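Local coordinates for uncharacterized protein Atu2773 (Agrobacterium tumefaciens, PDB 2QV5) that is of unknown function but belongs to the divergent polysaccharide deacetylase family, and so may resemble carbohydrate-processing enzymes in its fold, at residues D188-T192 / E193-L197; I227-W230 / S231-G235. All coordinates share one frame; numbering follows the deposited sequence. Where two conformers were deposited one is given.

How the contacts relate
Both contacts are local, between neighbouring residues of one continuous stretch, and they illustrate how the first turn of one helix and the later part of another call for different chemistry. Contact 1 (188-192 with 193-197) opens helix 193-210 and is only partly buried; a serine hydroxyl and a backbone carbonyl tie the incoming loop to the first turn. Contact 2 (227-230 with 231-235) lies in the later part of the next helix, 221-233, and is mostly buried, combining main-chain bonds, a tryptophan packed on alanine and one surface salt bridge. Their centres are 15 Å apart and they do not touch, yet the two helices pack together near each.

Contact 1: residues D188-T192 / E193-L197; sequences DGEVT and EASIL
At the N-terminus of helix 193-210, with Thr192 as N-cap, Glu190 of the loop that leaves strand 180-186 meets Ser195 of the first turn. The hydroxyl of Ser195 donates to the carboxylate of Glu190, OG to OE1 at 2.8 Å, approaching from above the carboxylate plane, 41° out of it. Glu190 reaches the serine because its CG stands anti to the backbone N (chi1 178°) and the chain runs extended from there, so that CB and CG pass alongside the serine before the carboxylate arrives. Between Glu190 and the cap the loop makes an inverse gamma turn centred on Val191, with a weak bond from Thr192 N to Glu190 O. Thr192 OG1 lies 3.2 Å from the same Ser195 OG, which gathers three polar side chains at the exposed start of the helix. On the main chain the first helical turn is closed by Ile196 N donating to Thr192 O at 3.1 Å, a fairly straight bond with an N-H...O angle of 163°. Ile196 CG1 sits against this carbonyl oxygen, 3.2 Å from Thr192 O, while Asp188 CB approaches the same CG1 at 4.2 Å. Asp188 turns its carboxylate elsewhere, OD2 accepting from Ser223 OG and Ser218 N. Ile196 also packs on Glu222, Ser223 and Ala226, and thereby joins the start of helix 193-210 to helix 221-233 beside it.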
loop_
_atom_site.group_PDB
_atom_site.type_symbol
_atom_site.label_atom_id
_atom_site.label_comp_id
_atom_site.label_asym_id
_atom_site.label_seq_id
_atom_site.Cartn_x
_atom_site.Cartn_y
_atom_site.Cartn_z
ATOM N N ASP A 188 5.225 8.669 -9.495
ATOM C CA ASP A 188 4.592 9.919 -9.917
ATOM C C ASP A 188 4.783 11.121 -8.971
ATOM O O ASP A 188 3.827 11.846 -8.692
ATOM C CB ASP A 188 3.101 9.678 -10.186
ATOM C CG ASP A 188 2.358 9.145 -8.957
ATOM O OD1 ASP A 188 2.973 9.008 -7.874
ATOM O OD2 ASP A 188 1.149 8.875 -9.065
ATOM N N GLY A 189 6.004 11.317 -8.478
ATOM C CA GLY A 189 6.364 12.550 -7.780
ATOM C C GLY A 189 6.215 13.759 -8.688
ATOM O O GLY A 189 5.845 14.837 -8.238
ATOM N N GLU A 190 6.518 13.580 -9.971
ATOM C CA GLU A 190 6.087 14.532 -10.986
ATOM C C GLU A 190 5.035 13.864 -11.869
ATOM O O GLU A 190 5.295 12.826 -12.485
ATOM C CB GLU A 190 7.265 15.044 -11.813
ATOM C CG GLU A 190 6.848 16.005 -12.926
ATOM C CD GLU A 190 8.009 16.787 -13.502
ATOM O OE1 GLU A 190 9.081 16.190 -13.741
ATOM O OE2 GLU A 190 7.842 18.007 -13.721
ATOM N N VAL A 191 3.851 14.467 -11.921
ATOM C CA VAL A 191 2.709 13.888 -12.626
ATOM C C VAL A 191 2.681 14.301 -14.105
ATOM O O VAL A 191 1.819 15.074 -14.539
ATOM C CB VAL A 191 1.362 14.222 -11.913
ATOM C CG1 VAL A 191 0.256 13.251 -12.342
ATOM C CG2 VAL A 191 1.530 14.172 -10.398
ATOM N N THR A 192 3.641 13.781 -14.867
ATOM C CA THR A 192 3.654 13.907 -16.325
ATOM C C THR A 192 4.001 12.557 -16.956
ATOM O O THR A 192 4.710 11.750 -16.351
ATOM C CB THR A 192 4.666 14.977 -16.832
ATOM O OG1 THR A 192 5.984 14.667 -16.365
ATOM C CG2 THR A 192 4.280 16.388 -16.381
ATOM N N GLU A 193 3.506 12.322 -18.169
ATOM C CA GLU A 193 3.770 11.078 -18.905
ATOM C C GLU A 193 5.266 10.739 -18.997
ATOM O O GLU A 193 5.660 9.614 -18.688
ATOM C CB GLU A 193 3.145 11.133 -20.305
ATOM C CG GLU A 193 3.230 9.819 -21.085
ATOM C CD GLU A 193 3.188 10.014 -22.599
ATOM O OE1 GLU A 193 3.554 11.111 -23.080
ATOM O OE2 GLU A 193 2.798 9.061 -23.312
ATOM N N ALA A 194 6.086 11.722 -19.379
ATOM C CA ALA A 194 7.537 11.519 -19.548
ATOM C C ALA A 194 8.248 11.093 -18.258
ATOM O O ALA A 194 9.058 10.167 -18.271
ATOM C CB ALA A 194 8.199 12.768 -20.146
ATOM N N SER A 195 7.926 11.763 -17.153
ATOM C CA SER A 195 8.493 11.438 -15.845
ATOM C C SER A 195 8.090 10.047 -15.352
ATOM O O SER A 195 8.935 9.304 -14.855
ATOM C CB SER A 195 8.107 12.489 -14.812
ATOM O OG SER A 195 8.756 13.718 -15.087
ATOM N N ILE A 196 6.811 9.697 -15.507
ATOM C CA ILE A 196 6.310 8.406 -15.018
ATOM C C ILE A 196 6.992 7.279 -15.778
ATOM O O ILE A 196 7.466 6.334 -15.160
ATOM C CB ILE A 196 4.758 8.302 -15.032
ATOM C CG1 ILE A 196 4.146 9.449 -14.230
ATOM C CG2 ILE A 196 4.278 6.990 -14.387
ATOM C CD1 ILE A 196 2.670 9.661 -14.476
ATOM N N LEU A 197 7.113 7.418 -17.102
ATOM C CA LEU A 197 7.877 6.450 -17.924
ATOM C C LEU A 197 9.340 6.262 -17.503
ATOM O O LEU A 197 9.848 5.137 -17.513
ATOM C CB LEU A 197 7.818 6.811 -19.414
ATOM C CG LEU A 197 6.442 6.754 -20.079
ATOM C CD1 LEU A 197 6.511 7.081 -21.579
ATOM C CD2 LEU A 197 5.811 5.406 -19.834
#

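Contact 2: residues I227-W230 / S231-G235; sequences ISKW and SREAG
A bend at the last torsion of Lys229 (chi4 -45°) turns NZ toward Glu233 one helical turn on, while a chi1 of -170°, with CG anti to the backbone N, lays the Trp230 ring where Ala234 can pack on its face. This is the later part of helix 221-233, and its framework is the i to i+4 bonding of an alpha helix, joined on the surface by a salt bridge of the same spacing. Ser231 N donates to Ile227 O at 2.9 Å; in the modelled conformer of Ser231, a residue with a second position, OG also bonds this oxygen. One step on, Arg232 N donates to Ser228 O at 3.2 Å, and Arg232 CG lies beside that same oxygen; farther out, its NH2 bonds Asp52 O. Beyond this the backbone pattern slackens: Glu233 N makes weak bonds to both Lys229 O and Trp230 O. On the exposed side Lys229 and Glu233 form the salt bridge, NZ standing 3.1 Å from Glu233 OE1, with a weak hydrogen bond to OE2. On the buried side Trp230 also packs against Ile34, Ile241 and Leu200, linking the helix to the sheet and to helix 193-210. Across one face of its ring, offset toward the rim, Ala234 CB stands 4.2 Å from Trp230 CZ3.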
loop_
_atom_site.group_PDB
_atom_site.type_symbol
_atom_site.label_atom_id
_atom_site.label_comp_id
_atom_site.label_asym_id
_atom_site.label_seq_id
_atom_site.Cartn_x
_atom_site.Cartn_y
_atom_site.Cartn_z
ATOM N N ILE A 227 0.776 3.486 -16.064
ATOM C CA ILE A 227 0.905 2.213 -15.346
ATOM C C ILE A 227 0.112 1.103 -16.026
ATOM O O ILE A 227 0.631 0.006 -16.195
ATOM C CB ILE A 227 0.550 2.368 -13.839
ATOM C CG1 ILE A 227 1.618 3.226 -13.150
ATOM C CG2 ILE A 227 0.405 1.008 -13.111
ATOM C CD1 ILE A 227 1.236 3.655 -11.801
ATOM N N SER A 228 -1.112 1.391 -16.467
ATOM C CA SER A 228 -1.890 0.391 -17.214
ATOM C C SER A 228 -1.125 -0.146 -18.421
ATOM O O SER A 228 -1.002 -1.359 -18.587
ATOM C CB SER A 228 -3.233 0.952 -17.683
ATOM O OG SER A 228 -4.036 1.322 -16.578
ATOM N N LYS A 229 -0.613 0.764 -19.242
ATOM C CA LYS A 229 0.117 0.409 -20.459
ATOM C C LYS A 229 1.409 -0.381 -20.173
ATOM O O LYS A 229 1.644 -1.432 -20.782
ATOM C CB LYS A 229 0.424 1.682 -21.244
ATOM C CG LYS A 229 1.187 1.474 -22.546
ATOM C CD LYS A 229 1.609 2.820 -23.125
ATOM C CE LYS A 229 2.315 2.672 -24.463
ATOM N NZ LYS A 229 3.335 1.584 -24.454
ATOM N N TRP A 230 2.234 0.135 -19.254
ATOM C CA TRP A 230 3.498 -0.505 -18.878
ATOM C C TRP A 230 3.306 -1.925 -18.293
ATOM O O TRP A 230 4.018 -2.857 -18.691
ATOM C CB TRP A 230 4.270 0.391 -17.898
ATOM C CG TRP A 230 5.691 -0.055 -17.641
ATOM C CD1 TRP A 230 6.807 0.331 -18.320
ATOM C CD2 TRP A 230 6.131 -0.976 -16.632
ATOM N NE1 TRP A 230 7.917 -0.293 -17.800
ATOM C CE2 TRP A 230 7.527 -1.102 -16.764
ATOM C CE3 TRP A 230 5.477 -1.706 -15.629
ATOM C CZ2 TRP A 230 8.291 -1.933 -15.929
ATOM C CZ3 TRP A 230 6.235 -2.538 -14.804
ATOM C CH2 TRP A 230 7.629 -2.640 -14.959
ATOM N N SER A 231 2.340 -2.081 -17.377
ATOM C CA SER A 231 2.102 -3.375 -16.735
ATOM C C SER A 231 1.581 -4.422 -17.718
ATOM O O SER A 231 1.896 -5.607 -17.579
ATOM C CB SER A 231 1.174 -3.247 -15.517
ATOM O OG SER A 231 0.002 -2.520 -15.832
ATOM N N ARG A 232 0.807 -3.982 -18.713
ATOM C CA ARG A 232 0.312 -4.883 -19.775
ATOM C C ARG A 232 1.422 -5.352 -20.717
ATOM O O ARG A 232 1.327 -6.430 -21.308
ATOM C CB ARG A 232 -0.803 -4.218 -20.574
ATOM C CG ARG A 232 -2.141 -4.211 -19.859
ATOM C CD ARG A 232 -3.142 -3.313 -20.563
ATOM N NE ARG A 232 -4.171 -2.849 -19.639
ATOM C CZ ARG A 232 -5.248 -3.550 -19.292
ATOM N NH1 ARG A 232 -5.462 -4.762 -19.796
ATOM N NH2 ARG A 232 -6.120 -3.040 -18.433
ATOM N N GLU A 233 2.474 -4.548 -20.836
ATOM C CA GLU A 233 3.597 -4.841 -21.735
ATOM C C GLU A 233 4.826 -5.464 -21.052
ATOM O O GLU A 233 5.759 -5.905 -21.730
ATOM C CB GLU A 233 3.987 -3.579 -22.495
ATOM C CG GLU A 233 2.903 -3.096 -23.460
ATOM C CD GLU A 233 3.264 -1.787 -24.161
ATOM O OE1 GLU A 233 4.360 -1.242 -23.905
ATOM O OE2 GLU A 233 2.445 -1.304 -24.974
ATOM N N ALA A 234 4.798 -5.525 -19.719
ATOM C CA ALA A 234 5.939 -5.978 -18.906
ATOM C C ALA A 234 6.344 -7.428 -19.158
ATOM O O ALA A 234 7.532 -7.745 -19.133
ATOM C CB ALA A 234 5.660 -5.760 -17.418
ATOM N N GLY A 235 5.358 -8.293 -19.397
ATOM C CA GLY A 235 5.593 -9.714 -19.684
ATOM C C GLY A 235 6.518 -10.009 -20.850
ATOM O O GLY A 235 7.289 -10.974 -20.811
#